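Exosome complex exonuclease RRP46 homolog (Oryza sativa Japonica Group, PDB 3HKM) binds double-stranded DNA and single-stranded RNA, cleaves DNA hydrolytically and RNA phosphorolytically in vitro, and is a probable component of the exosome core. Local coordinates at residues Leu115-Ile120 with Phe166-Phe171; Gly50-Glu55 with Ser61-Trp66; Cys19-Leu24 with Cys123-Val128; Arg9-Leu14 with Ile212-Ala217. All coordinates share one frame; numbering follows the deposited sequence.

How the contacts relate
Contacts 1 and 3 are buried and draw on successive parts of helix 115-130, contact 1 joining its first turns to strand 165-172 and contact 3 joining a later turn to the edge strand 17-21. Contact 1 is apolar apart from an imidazole; contact 3 is mainly one arginine donating a weak hydrogen bond to a main-chain carbonyl. Contacts 2 and 4 lie at the surface, on opposite sides of the chain's centre: in contact 2 an arginine of a turn faces a strand glutamate through a long, charge-only salt bridge, in contact 4 a helix arginine lies against a turn. W66 of contact 2 packs on L115 and A119 of contact 1, whose L169 and F171 pack on the helix of contact 4.

Contact 1 of 4, residues Leu115-Ile120 with Phe166-Phe171; sequences LLPCAI and FAHLVF
P117 lies over one face of the H168 imidazole, and the two side chains cross at about a right angle. CD of P117 sits 4.0 Å from the centroid of the H168 ring and 17° off its normal, a CH-pi contact displaced toward the rim of the ring. The neighbouring ring carbon of the proline approaches the same imidazole, with P117 CG 3.7 Å from H168 CD2, so that the pyrrolidine meets the CD2-NE2 side of the ring. L116 attends to the other part of H168: its CD1 methyl comes within 3.8 Å of H168 ND1 from an oblique direction, and L116 CB lies 4.0 Å from H168 CE1. H168 is thus nestled against two consecutive residues of the helix. The torsion about CA-CB places H168 CG anti to the carbonyl carbon (chi1 -69°), from where the imidazole stands up from the strand against the helix, and H200 on the neighbouring strand meets it edge-to-face. One turn on from L116, the CD1 methyl of I120 touches CG1 of V170 at 4.2 Å, again crossing at about a right angle. I120 reaches that far because its CG1 branch runs on extended to CD1 (chi2 -175°). The axes of the two short segments run almost parallel, 8.7 Å apart at closest, and no hydrogen bond joins them. With A140 of strand 138-145 also touching P117 and I120, this is the largely apolar layer between helix and sheet in the RNase PH domain, helix 115-130 packing on its four-stranded antiparallel sheet.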
loop_
_atom_site.group_PDB
_atom_site.type_symbol
_atom_site.label_atom_id
_atom_site.label_comp_id
_atom_site.label_asym_id
_atom_site.label_seq_id
_atom_site.Cartn_x
_atom_site.Cartn_y
_atom_site.Cartn_z
ATOM N N LEU A 115 8.232 -1.505 -0.325
ATOM C CA LEU A 115 7.377 -2.664 -0.589
ATOM C C LEU A 115 5.991 -2.569 0.057
ATOM O O LEU A 115 4.991 -2.950 -0.547
ATOM C CB LEU A 115 8.071 -3.957 -0.147
ATOM C CG LEU A 115 7.344 -5.239 -0.557
ATOM C CD1 LEU A 115 7.155 -5.286 -2.071
ATOM C CD2 LEU A 115 8.081 -6.479 -0.061
ATOM N N LEU A 116 5.927 -2.067 1.282
ATOM C CA LEU A 116 4.643 -1.964 1.962
ATOM C C LEU A 116 3.794 -0.834 1.349
ATOM O O LEU A 116 2.593 -1.016 1.104
ATOM C CB LEU A 116 4.845 -1.785 3.469
ATOM C CG LEU A 116 3.693 -2.106 4.426
ATOM C CD1 LEU A 116 3.231 -0.877 5.185
ATOM C CD2 LEU A 116 2.531 -2.809 3.722
ATOM N N PRO A 117 4.408 0.335 1.095
ATOM C CA PRO A 117 3.651 1.370 0.380
ATOM C C PRO A 117 3.204 0.901 -1.007
ATOM O O PRO A 117 2.098 1.227 -1.435
ATOM C CB PRO A 117 4.661 2.514 0.260
ATOM C CG PRO A 117 5.544 2.349 1.429
ATOM C CD PRO A 117 5.691 0.852 1.603
ATOM N N CYS A 118 4.046 0.142 -1.701
ATOM C CA CYS A 118 3.673 -0.384 -3.009
ATOM C C CYS A 118 2.499 -1.361 -2.884
ATOM O O CYS A 118 1.509 -1.256 -3.627
ATOM C CB CYS A 118 4.863 -1.070 -3.682
ATOM S SG CYS A 118 4.512 -1.770 -5.321
ATOM N N ALA A 119 2.610 -2.303 -1.945
ATOM C CA ALA A 119 1.557 -3.294 -1.718
ATOM C C ALA A 119 0.240 -2.632 -1.332
ATOM O O ALA A 119 -0.827 -3.079 -1.737
ATOM C CB ALA A 119 1.987 -4.294 -0.651
ATOM N N ILE A 120 0.326 -1.561 -0.550
ATOM C CA ILE A 120 -0.837 -0.764 -0.180
ATOM C C ILE A 120 -1.557 -0.161 -1.399
ATOM O O ILE A 120 -2.754 -0.356 -1.586
ATOM C CB ILE A 120 -0.432 0.342 0.832
ATOM C CG1 ILE A 120 -0.027 -0.312 2.165
ATOM C CG2 ILE A 120 -1.569 1.341 1.038
ATOM C CD1 ILE A 120 0.273 0.668 3.280
ATOM N N PHE A 166 12.972 6.726 8.448
ATOM C CA PHE A 166 11.952 6.746 7.412
ATOM C C PHE A 166 10.541 6.429 7.899
ATOM O O PHE A 166 10.341 5.942 9.006
ATOM C CB PHE A 166 12.357 5.909 6.187
ATOM C CG PHE A 166 12.603 4.463 6.475
ATOM C CD1 PHE A 166 13.893 3.952 6.452
ATOM C CD2 PHE A 166 11.546 3.605 6.723
ATOM C CE1 PHE A 166 14.125 2.612 6.696
ATOM C CE2 PHE A 166 11.767 2.256 6.970
ATOM C CZ PHE A 166 13.061 1.759 6.955
ATOM N N ALA A 167 9.568 6.745 7.058
ATOM C CA ALA A 167 8.176 6.621 7.430
ATOM C C ALA A 167 7.397 5.987 6.290
ATOM O O ALA A 167 7.652 6.259 5.127
ATOM C CB ALA A 167 7.608 7.988 7.758
ATOM N N HIS A 168 6.456 5.121 6.633
ATOM C CA HIS A 168 5.468 4.679 5.666
ATOM C C HIS A 168 4.220 5.507 5.886
ATOM O O HIS A 168 3.546 5.348 6.897
ATOM C CB HIS A 168 5.149 3.199 5.849
ATOM C CG HIS A 168 6.274 2.286 5.468
ATOM N ND1 HIS A 168 6.393 1.005 5.963
ATOM C CD2 HIS A 168 7.336 2.473 4.648
ATOM C CE1 HIS A 168 7.478 0.439 5.457
ATOM N NE2 HIS A 168 8.065 1.309 4.656
ATOM N N LEU A 169 3.922 6.412 4.960
ATOM C CA LEU A 169 2.723 7.235 5.093
ATOM C C LEU A 169 1.647 6.783 4.119
ATOM O O LEU A 169 1.934 6.376 2.994
ATOM C CB LEU A 169 3.030 8.724 4.887
ATOM C CG LEU A 169 4.134 9.339 5.758
ATOM C CD1 LEU A 169 4.366 10.800 5.380
ATOM C CD2 LEU A 169 3.842 9.194 7.251
ATOM N N VAL A 170 0.403 6.835 4.573
ATOM C CA VAL A 170 -0.720 6.538 3.710
ATOM C C VAL A 170 -1.803 7.586 3.912
ATOM O O VAL A 170 -2.312 7.798 5.012
ATOM C CB VAL A 170 -1.188 5.044 3.812
ATOM C CG1 VAL A 170 -0.559 4.359 5.015
ATOM C CG2 VAL A 170 -2.708 4.916 3.772
ATOM N N PHE A 171 -2.087 8.285 2.822
ATOM C CA PHE A 171 -2.968 9.429 2.846
ATOM C C PHE A 171 -4.318 9.034 2.286
ATOM O O PHE A 171 -4.394 8.231 1.357
ATOM C CB PHE A 171 -2.362 10.560 2.017
ATOM C CG PHE A 171 -0.904 10.803 2.288
ATOM C CD1 PHE A 171 -0.501 11.820 3.139
ATOM C CD2 PHE A 171 0.064 10.018 1.691
ATOM C CE1 PHE A 171 0.839 12.048 3.385
ATOM C CE2 PHE A 171 1.406 10.245 1.939
ATOM C CZ PHE A 171 1.788 11.263 2.788
#

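Contact 2 of 4, residues Gly50-Glu55 with Ser61-Trp66; sequences GTRKGE and SIEVVW
R52 and E63 are brought together by a bend in the arginine: CG is anti to the carbonyl carbon and the chain bends at chi2 (-53°) and again at chi3, turning the guanidinium back over the glutamate. E63, by contrast, runs extended beyond CG, which carries its carboxylate out from the strand. The two flat groups stand steeply to one another, their planes 76° apart. E63 OE1 lies 3.6 Å above the guanidinium plane, over its centre, with R52 NH2 3.8 Å away. This is a long salt bridge of charge alone, since no N-H of the arginine points at the oxygen. The other carboxylate oxygen turns to the aliphatic part of the same side chain, E63 OE2 coming within 3.0 Å of R52 CG. Nearby, T51 has its methyl CG2 anti to the backbone N, with chi1 at a distorted -31°, and CG2 presses on S61 OG at 3.0 Å. The hydroxyl of T51 is used in another direction, in a hydrogen bond with N99. E55 flanks S61 more loosely, E55 CB being 4.0 Å from S61 OG. Its own carboxylate stays near that of E63, with E55 OE2 and E63 OE2 5.4 Å apart, so the R52 guanidinium probably offsets some of the like charge there. A type I turn from R52 to E55, closed by the E55 N to R52 O bond, shapes the loop. The loop follows strand 38-49 and leads toward the outermost strand 61-67, whose S61 and E63 pair by backbone with strand 100-110, while E63 also touches K85 of helix 77-91.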
loop_
_atom_site.group_PDB
_atom_site.type_symbol
_atom_site.label_atom_id
_atom_site.label_comp_id
_atom_site.label_asym_id
_atom_site.label_seq_id
_atom_site.Cartn_x
_atom_site.Cartn_y
_atom_site.Cartn_z
ATOM N N GLY A 50 -21.219 -14.663 3.978
ATOM C CA GLY A 50 -20.745 -15.466 5.091
ATOM C C GLY A 50 -19.611 -14.808 5.852
ATOM O O GLY A 50 -18.871 -13.999 5.301
ATOM N N THR A 51 -19.471 -15.161 7.124
ATOM C CA THR A 51 -18.443 -14.567 7.972
ATOM C C THR A 51 -17.760 -15.606 8.863
ATOM O O THR A 51 -18.427 -16.338 9.606
ATOM C CB THR A 51 -19.027 -13.462 8.882
ATOM O OG1 THR A 51 -20.131 -12.817 8.234
ATOM C CG2 THR A 51 -17.964 -12.431 9.225
ATOM N N ARG A 52 -16.431 -15.664 8.777
ATOM C CA ARG A 52 -15.619 -16.462 9.695
ATOM C C ARG A 52 -16.280 -16.529 11.068
ATOM O O ARG A 52 -16.827 -15.539 11.549
ATOM C CB ARG A 52 -14.215 -15.860 9.830
ATOM C CG ARG A 52 -13.380 -15.930 8.563
ATOM C CD ARG A 52 -13.325 -17.354 8.037
ATOM N NE ARG A 52 -12.012 -17.699 7.493
ATOM C CZ ARG A 52 -11.739 -17.801 6.195
ATOM N NH1 ARG A 52 -12.688 -17.587 5.295
ATOM N NH2 ARG A 52 -10.513 -18.121 5.797
ATOM N N LYS A 53 -16.223 -17.697 11.697
ATOM C CA LYS A 53 -16.967 -17.929 12.930
ATOM C C LYS A 53 -16.528 -16.969 14.043
ATOM O O LYS A 53 -17.294 -16.668 14.972
ATOM C CB LYS A 53 -16.808 -19.387 13.366
ATOM C CG LYS A 53 -18.097 -20.047 13.827
ATOM C CD LYS A 53 -19.106 -20.135 12.692
ATOM C CE LYS A 53 -20.393 -20.778 13.168
ATOM N NZ LYS A 53 -20.131 -22.130 13.739
ATOM N N GLY A 54 -15.298 -16.476 13.932
ATOM C CA GLY A 54 -14.745 -15.575 14.927
ATOM C C GLY A 54 -14.944 -14.102 14.614
ATOM O O GLY A 54 -14.427 -13.242 15.331
ATOM N N GLU A 55 -15.691 -13.807 13.549
ATOM C CA GLU A 55 -15.978 -12.423 13.165
ATOM C C GLU A 55 -17.446 -12.053 13.415
ATOM O O GLU A 55 -18.222 -12.890 13.871
ATOM C CB GLU A 55 -15.571 -12.175 11.711
ATOM C CG GLU A 55 -14.068 -12.349 11.456
ATOM C CD GLU A 55 -13.221 -11.390 12.284
ATOM O OE1 GLU A 55 -13.541 -10.176 12.298
ATOM O OE2 GLU A 55 -12.237 -11.847 12.915
ATOM N N SER A 61 -16.484 -8.171 6.365
ATOM C CA SER A 61 -15.139 -8.612 6.731
ATOM C C SER A 61 -14.164 -8.398 5.587
ATOM O O SER A 61 -14.480 -8.678 4.429
ATOM C CB SER A 61 -15.140 -10.096 7.110
ATOM O OG SER A 61 -16.057 -10.353 8.157
ATOM N N ILE A 62 -12.980 -7.897 5.924
ATOM C CA ILE A 62 -11.878 -7.803 4.979
ATOM C C ILE A 62 -10.732 -8.619 5.561
ATOM O O ILE A 62 -10.357 -8.422 6.714
ATOM C CB ILE A 62 -11.442 -6.331 4.720
ATOM C CG1 ILE A 62 -12.389 -5.649 3.724
ATOM C CG2 ILE A 62 -10.037 -6.280 4.144
ATOM C CD1 ILE A 62 -13.735 -5.258 4.289
ATOM N N GLU A 63 -10.207 -9.560 4.778
ATOM C CA GLU A 63 -9.121 -10.423 5.229
ATOM C C GLU A 63 -7.949 -10.368 4.251
ATOM O O GLU A 63 -8.157 -10.153 3.060
ATOM C CB GLU A 63 -9.626 -11.861 5.390
ATOM C CG GLU A 63 -10.902 -11.941 6.214
ATOM C CD GLU A 63 -11.167 -13.328 6.772
ATOM O OE1 GLU A 63 -10.689 -14.309 6.165
ATOM O OE2 GLU A 63 -11.866 -13.427 7.808
ATOM N N VAL A 64 -6.727 -10.565 4.748
ATOM C CA VAL A 64 -5.539 -10.409 3.914
ATOM C C VAL A 64 -4.443 -11.445 4.196
ATOM O O VAL A 64 -4.115 -11.736 5.345
ATOM C CB VAL A 64 -4.937 -8.988 4.061
ATOM C CG1 VAL A 64 -3.945 -8.709 2.940
ATOM C CG2 VAL A 64 -6.043 -7.938 4.078
ATOM N N VAL A 65 -3.890 -12.014 3.134
ATOM C CA VAL A 65 -2.744 -12.893 3.260
ATOM C C VAL A 65 -1.605 -12.359 2.407
ATOM O O VAL A 65 -1.754 -12.139 1.204
ATOM C CB VAL A 65 -3.080 -14.382 2.935
ATOM C CG1 VAL A 65 -4.426 -14.510 2.250
ATOM C CG2 VAL A 65 -1.968 -15.048 2.126
ATOM N N TRP A 66 -0.474 -12.122 3.068
ATOM C CA TRP A 66 0.717 -11.576 2.447
ATOM C C TRP A 66 1.609 -12.743 2.064
ATOM O O TRP A 66 1.964 -13.556 2.908
ATOM C CB TRP A 66 1.438 -10.675 3.449
ATOM C CG TRP A 66 2.039 -9.424 2.868
ATOM C CD1 TRP A 66 1.448 -8.189 2.775
ATOM C CD2 TRP A 66 3.349 -9.281 2.319
ATOM N NE1 TRP A 66 2.311 -7.294 2.194
ATOM C CE2 TRP A 66 3.484 -7.937 1.907
ATOM C CE3 TRP A 66 4.418 -10.158 2.133
ATOM C CZ2 TRP A 66 4.646 -7.452 1.321
ATOM C CZ3 TRP A 66 5.567 -9.677 1.552
ATOM C CH2 TRP A 66 5.676 -8.335 1.153
#

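Contact 3 of 4, residues Cys19-Leu24 with Cys123-Val128; sequences CTRNPL and CCAALV
R21, on the outer strand 17-21, extends its side chain to the main chain of the helix at A125. From CB the chain leaves with CG anti to the backbone N (chi1 -174°), then bends about CB-CG and again about CG-CD. CG, CD and NE serve as the arm of this reach, and the contact itself falls to the guanidinium. CZ stands 4.1 Å from A125 O, and NH1 approaches the same oxygen to 3.9 Å. NH2 comes nearest, donating a weak hydrogen bond of 3.4 Å to A125 O with an N-H...O angle of 142°, an oblique approach to the group. The same nitrogen also skirts the A125 methyl, NH2 to CB being 4.1 Å, and lies 4.2 Å from A126 N. NH2 has a second acceptor, S30 O on the adjacent strand 29-35, again through a weak bond. Thus one amino group connects a strand carbonyl with a helix carbonyl, and neither bond alone holds it tightly. The small side chain of A125 probably helps the guanidinium to approach the main chain of the helix. With a leucine here, lacking any N-H at its tip, the carbonyls of A125 and S30 would probably lose this shared donor, and the link between strand and helix would be reduced to van der Waals contact. A126, on the same turn, packs on A42 and V44 of strand 38-49. The arrangement belongs to the RNase PH domain, in which helix 115-130 packs on the five-stranded mixed sheet and R21 adds a weak polar link to it from the sheet's outermost strand.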
loop_
_atom_site.group_PDB
_atom_site.type_symbol
_atom_site.label_atom_id
_atom_site.label_comp_id
_atom_site.label_asym_id
_atom_site.label_seq_id
_atom_site.Cartn_x
_atom_site.Cartn_y
_atom_site.Cartn_z
ATOM N N CYS A 19 0.422 -0.188 -13.905
ATOM C CA CYS A 19 -0.518 -1.198 -13.427
ATOM C C CYS A 19 -1.263 -1.889 -14.557
ATOM O O CYS A 19 -1.900 -1.243 -15.384
ATOM C CB CYS A 19 -1.526 -0.590 -12.440
ATOM S SG CYS A 19 -2.713 -1.785 -11.770
ATOM N N THR A 20 -1.184 -3.214 -14.598
ATOM C CA THR A 20 -2.072 -3.954 -15.480
ATOM C C THR A 20 -3.370 -4.251 -14.746
ATOM O O THR A 20 -3.370 -4.879 -13.687
ATOM C CB THR A 20 -1.445 -5.246 -16.001
ATOM O OG1 THR A 20 -2.484 -6.192 -16.303
ATOM C CG2 THR A 20 -0.533 -5.826 -14.972
ATOM N N ARG A 21 -4.464 -3.756 -15.317
ATOM C CA ARG A 21 -5.820 -4.029 -14.851
ATOM C C ARG A 21 -6.119 -5.526 -14.823
ATOM O O ARG A 21 -5.910 -6.225 -15.816
ATOM C CB ARG A 21 -6.824 -3.335 -15.784
ATOM C CG ARG A 21 -8.275 -3.412 -15.354
ATOM C CD ARG A 21 -8.517 -2.455 -14.221
ATOM N NE ARG A 21 -7.723 -2.810 -13.046
ATOM C CZ ARG A 21 -7.695 -2.102 -11.921
ATOM N NH1 ARG A 21 -8.420 -0.996 -11.817
ATOM N NH2 ARG A 21 -6.949 -2.505 -10.902
ATOM N N ASN A 22 -6.629 -5.991 -13.681
ATOM C CA ASN A 22 -6.981 -7.392 -13.438
ATOM C C ASN A 22 -6.368 -8.457 -14.343
ATOM O O ASN A 22 -7.018 -8.953 -15.264
ATOM C CB ASN A 22 -8.489 -7.572 -13.419
ATOM C CG ASN A 22 -9.110 -7.386 -14.780
ATOM O OD1 ASN A 22 -8.591 -6.645 -15.611
ATOM N ND2 ASN A 22 -10.233 -8.055 -15.016
ATOM N N PRO A 23 -5.120 -8.834 -14.058
ATOM C CA PRO A 23 -4.501 -9.941 -14.788
ATOM C C PRO A 23 -5.232 -11.263 -14.523
ATOM O O PRO A 23 -5.290 -12.126 -15.396
ATOM C CB PRO A 23 -3.085 -9.997 -14.195
ATOM C CG PRO A 23 -2.894 -8.694 -13.466
ATOM C CD PRO A 23 -4.237 -8.278 -13.017
ATOM N N LEU A 24 -5.791 -11.411 -13.326
ATOM C CA LEU A 24 -6.361 -12.687 -12.898
ATOM C C LEU A 24 -7.819 -12.858 -13.313
ATOM O O LEU A 24 -8.653 -12.000 -13.045
ATOM C CB LEU A 24 -6.222 -12.847 -11.383
ATOM C CG LEU A 24 -4.790 -12.848 -10.850
ATOM C CD1 LEU A 24 -4.786 -12.605 -9.358
ATOM C CD2 LEU A 24 -4.082 -14.158 -11.198
ATOM N N CYS A 123 -3.203 -2.684 -3.607
ATOM C CA CYS A 123 -4.403 -3.257 -3.018
ATOM C C CYS A 123 -5.557 -2.294 -3.102
ATOM O O CYS A 123 -6.706 -2.713 -3.236
ATOM C CB CYS A 123 -4.154 -3.657 -1.566
ATOM S SG CYS A 123 -3.334 -5.250 -1.407
ATOM N N CYS A 124 -5.260 -1.003 -3.017
ATOM C CA CYS A 124 -6.300 0.010 -3.181
ATOM C C CYS A 124 -6.850 -0.024 -4.598
ATOM O O CYS A 124 -8.047 0.168 -4.814
ATOM C CB CYS A 124 -5.775 1.409 -2.867
ATOM S SG CYS A 124 -6.990 2.712 -3.205
ATOM N N ALA A 125 -5.971 -0.273 -5.561
ATOM C CA ALA A 125 -6.383 -0.358 -6.958
ATOM C C ALA A 125 -7.234 -1.594 -7.221
ATOM O O ALA A 125 -8.250 -1.514 -7.912
ATOM C CB ALA A 125 -5.176 -0.344 -7.872
ATOM N N ALA A 126 -6.816 -2.735 -6.678
ATOM C CA ALA A 126 -7.542 -3.987 -6.867
ATOM C C ALA A 126 -8.931 -3.978 -6.207
ATOM O O ALA A 126 -9.887 -4.497 -6.774
ATOM C CB ALA A 126 -6.722 -5.156 -6.378
ATOM N N LEU A 127 -9.043 -3.389 -5.018
ATOM C CA LEU A 127 -10.342 -3.217 -4.359
ATOM C C LEU A 127 -11.288 -2.392 -5.214
ATOM O O LEU A 127 -12.465 -2.727 -5.368
ATOM C CB LEU A 127 -10.181 -2.513 -3.011
ATOM C CG LEU A 127 -9.485 -3.260 -1.876
ATOM C CD1 LEU A 127 -9.055 -2.277 -0.804
ATOM C CD2 LEU A 127 -10.404 -4.329 -1.310
ATOM N N VAL A 128 -10.773 -1.288 -5.742
ATOM C CA VAL A 128 -11.571 -0.433 -6.609
ATOM C C VAL A 128 -12.053 -1.231 -7.812
ATOM O O VAL A 128 -13.221 -1.145 -8.199
ATOM C CB VAL A 128 -10.777 0.801 -7.077
ATOM C CG1 VAL A 128 -11.494 1.490 -8.223
ATOM C CG2 VAL A 128 -10.570 1.748 -5.921
#

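Contact 4 of 4, residues Arg9-Leu14 with Ile212-Ala217; sequences RNPNQL and IERGLA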
loop_
_atom_site.group_PDB
_atom_site.type_symbol
_atom_site.label_atom_id
_atom_site.label_comp_id
_atom_site.label_asym_id
_atom_site.label_seq_id
_atom_site.Cartn_x
_atom_site.Cartn_y
_atom_site.Cartn_z
ATOM N N ARG A 9 16.893 10.469 -9.538
ATOM C CA ARG A 9 15.691 11.173 -9.113
ATOM C C ARG A 9 16.049 12.299 -8.154
ATOM O O ARG A 9 17.090 12.265 -7.504
ATOM C CB ARG A 9 14.708 10.211 -8.442
ATOM C CG ARG A 9 14.157 9.156 -9.370
ATOM C CD ARG A 9 13.055 8.363 -8.716
ATOM N NE ARG A 9 13.462 7.721 -7.469
ATOM C CZ ARG A 9 13.493 6.408 -7.267
ATOM N NH1 ARG A 9 13.150 5.567 -8.244
ATOM N NH2 ARG A 9 13.866 5.930 -6.085
ATOM N N ASN A 10 15.189 13.308 -8.075
ATOM C CA ASN A 10 15.321 14.311 -7.024
ATOM C C ASN A 10 14.424 13.946 -5.839
ATOM O O ASN A 10 13.481 13.162 -5.987
ATOM C CB ASN A 10 15.038 15.723 -7.553
ATOM C CG ASN A 10 13.616 15.893 -8.046
ATOM O OD1 ASN A 10 12.659 15.653 -7.310
ATOM N ND2 ASN A 10 13.469 16.322 -9.299
ATOM N N PRO A 11 14.734 14.492 -4.653
ATOM C CA PRO A 11 14.074 14.134 -3.395
ATOM C C PRO A 11 12.561 13.895 -3.455
ATOM O O PRO A 11 12.103 12.916 -2.876
ATOM C CB PRO A 11 14.417 15.316 -2.497
ATOM C CG PRO A 11 15.788 15.671 -2.926
ATOM C CD PRO A 11 15.813 15.472 -4.426
ATOM N N ASN A 12 11.795 14.748 -4.124
ATOM C CA ASN A 12 10.340 14.577 -4.115
ATOM C C ASN A 12 9.810 13.749 -5.276
ATOM O O ASN A 12 8.598 13.684 -5.493
ATOM C CB ASN A 12 9.602 15.924 -4.027
ATOM C CG ASN A 12 9.698 16.735 -5.304
ATOM O OD1 ASN A 12 9.363 16.256 -6.388
ATOM N ND2 ASN A 12 10.144 17.985 -5.179
ATOM N N GLN A 13 10.721 13.105 -6.006
ATOM C CA GLN A 13 10.345 12.369 -7.206
ATOM C C GLN A 13 9.935 10.925 -6.917
ATOM O O GLN A 13 10.694 10.159 -6.316
ATOM C CB GLN A 13 11.477 12.402 -8.232
ATOM C CG GLN A 13 11.044 12.059 -9.652
ATOM C CD GLN A 13 12.062 12.523 -10.689
ATOM O OE1 GLN A 13 13.032 13.218 -10.357
ATOM N NE2 GLN A 13 11.844 12.145 -11.949
ATOM N N LEU A 14 8.728 10.570 -7.354
ATOM C CA LEU A 14 8.243 9.199 -7.308
ATOM C C LEU A 14 8.785 8.412 -8.504
ATOM O O LEU A 14 8.852 8.926 -9.619
ATOM C CB LEU A 14 6.711 9.182 -7.316
ATOM C CG LEU A 14 6.014 9.993 -6.221
ATOM C CD1 LEU A 14 4.500 10.001 -6.414
ATOM C CD2 LEU A 14 6.386 9.434 -4.854
ATOM N N ILE A 212 5.384 14.056 6.184
ATOM C CA ILE A 212 3.961 14.177 5.900
ATOM C C ILE A 212 3.691 15.341 4.954
ATOM O O ILE A 212 2.873 15.229 4.041
ATOM C CB ILE A 212 3.106 14.289 7.192
ATOM C CG1 ILE A 212 3.481 15.533 7.990
ATOM C CG2 ILE A 212 3.277 13.049 8.057
ATOM C CD1 ILE A 212 3.032 15.476 9.442
ATOM N N GLU A 213 4.390 16.451 5.172
ATOM C CA GLU A 213 4.314 17.609 4.288
ATOM C C GLU A 213 4.701 17.225 2.864
ATOM O O GLU A 213 4.007 17.545 1.897
ATOM C CB GLU A 213 5.266 18.703 4.774
ATOM C CG GLU A 213 5.692 19.666 3.680
ATOM C CD GLU A 213 7.128 20.145 3.832
ATOM O OE1 GLU A 213 7.459 20.754 4.880
ATOM O OE2 GLU A 213 7.921 19.919 2.888
ATOM N N ARG A 214 5.831 16.543 2.747
ATOM C CA ARG A 214 6.377 16.183 1.452
ATOM C C ARG A 214 5.493 15.136 0.785
ATOM O O ARG A 214 5.074 15.303 -0.352
ATOM C CB ARG A 214 7.803 15.656 1.626
ATOM C CG ARG A 214 8.631 15.629 0.357
ATOM C CD ARG A 214 9.101 17.027 0.006
ATOM N NE ARG A 214 9.863 17.056 -1.237
ATOM C CZ ARG A 214 11.181 16.898 -1.301
ATOM N NH1 ARG A 214 11.885 16.687 -0.192
ATOM N NH2 ARG A 214 11.799 16.949 -2.474
ATOM N N GLY A 215 5.214 14.054 1.502
ATOM C CA GLY A 215 4.410 12.974 0.963
ATOM C C GLY A 215 3.068 13.451 0.456
ATOM O O GLY A 215 2.662 13.115 -0.645
ATOM N N LEU A 216 2.379 14.249 1.261
ATOM C CA LEU A 216 1.060 14.755 0.895
ATOM C C LEU A 216 1.033 15.402 -0.486
ATOM O O LEU A 216 0.256 14.996 -1.347
ATOM C CB LEU A 216 0.564 15.760 1.930
ATOM C CG LEU A 216 -0.862 16.252 1.703
ATOM C CD1 LEU A 216 -1.866 15.160 2.047
ATOM C CD2 LEU A 216 -1.120 17.507 2.521
ATOM N N ALA A 217 1.874 16.412 -0.692
ATOM C CA ALA A 217 1.903 17.160 -1.952
ATOM C C ALA A 217 2.362 16.321 -3.144
ATOM O O ALA A 217 2.194 16.724 -4.298
ATOM C CB ALA A 217 2.773 18.402 -1.814
#
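P11 and N12 occupy the two central positions of a type I turn, closed by the Q13 N to N10 O bond, that lies beside R214 of the helix, with the CA atoms of N12 and R214 7.0 Å apart. A second bond braces the turn, N10 N donating to Q13 OE1 at 3.1 Å and almost straight (169°). Across the contact R214 does all the reaching for the helix: its CG is anti to the backbone N (chi1 -163°) and the chain bends at chi2 (76°), which swings the guanidinium over to the turn. There P11 O lies over one face of the guanidinium, while P11 CB comes within 3.1 Å of R214 NH2. The N12 side chain crosses R214 at about a right angle; their finer fit is doubtful in the model. Replacing R214 with an alanine would probably open a gap between turn and helix, leaving the P11 carbonyl and ring without the guanidinium beside them. Strand 151-153 lies next to both partners: P11 pairs by backbone with L153, R214 touches V151 and L153, and on the same helix I212 and L216 pack on strand 165-172.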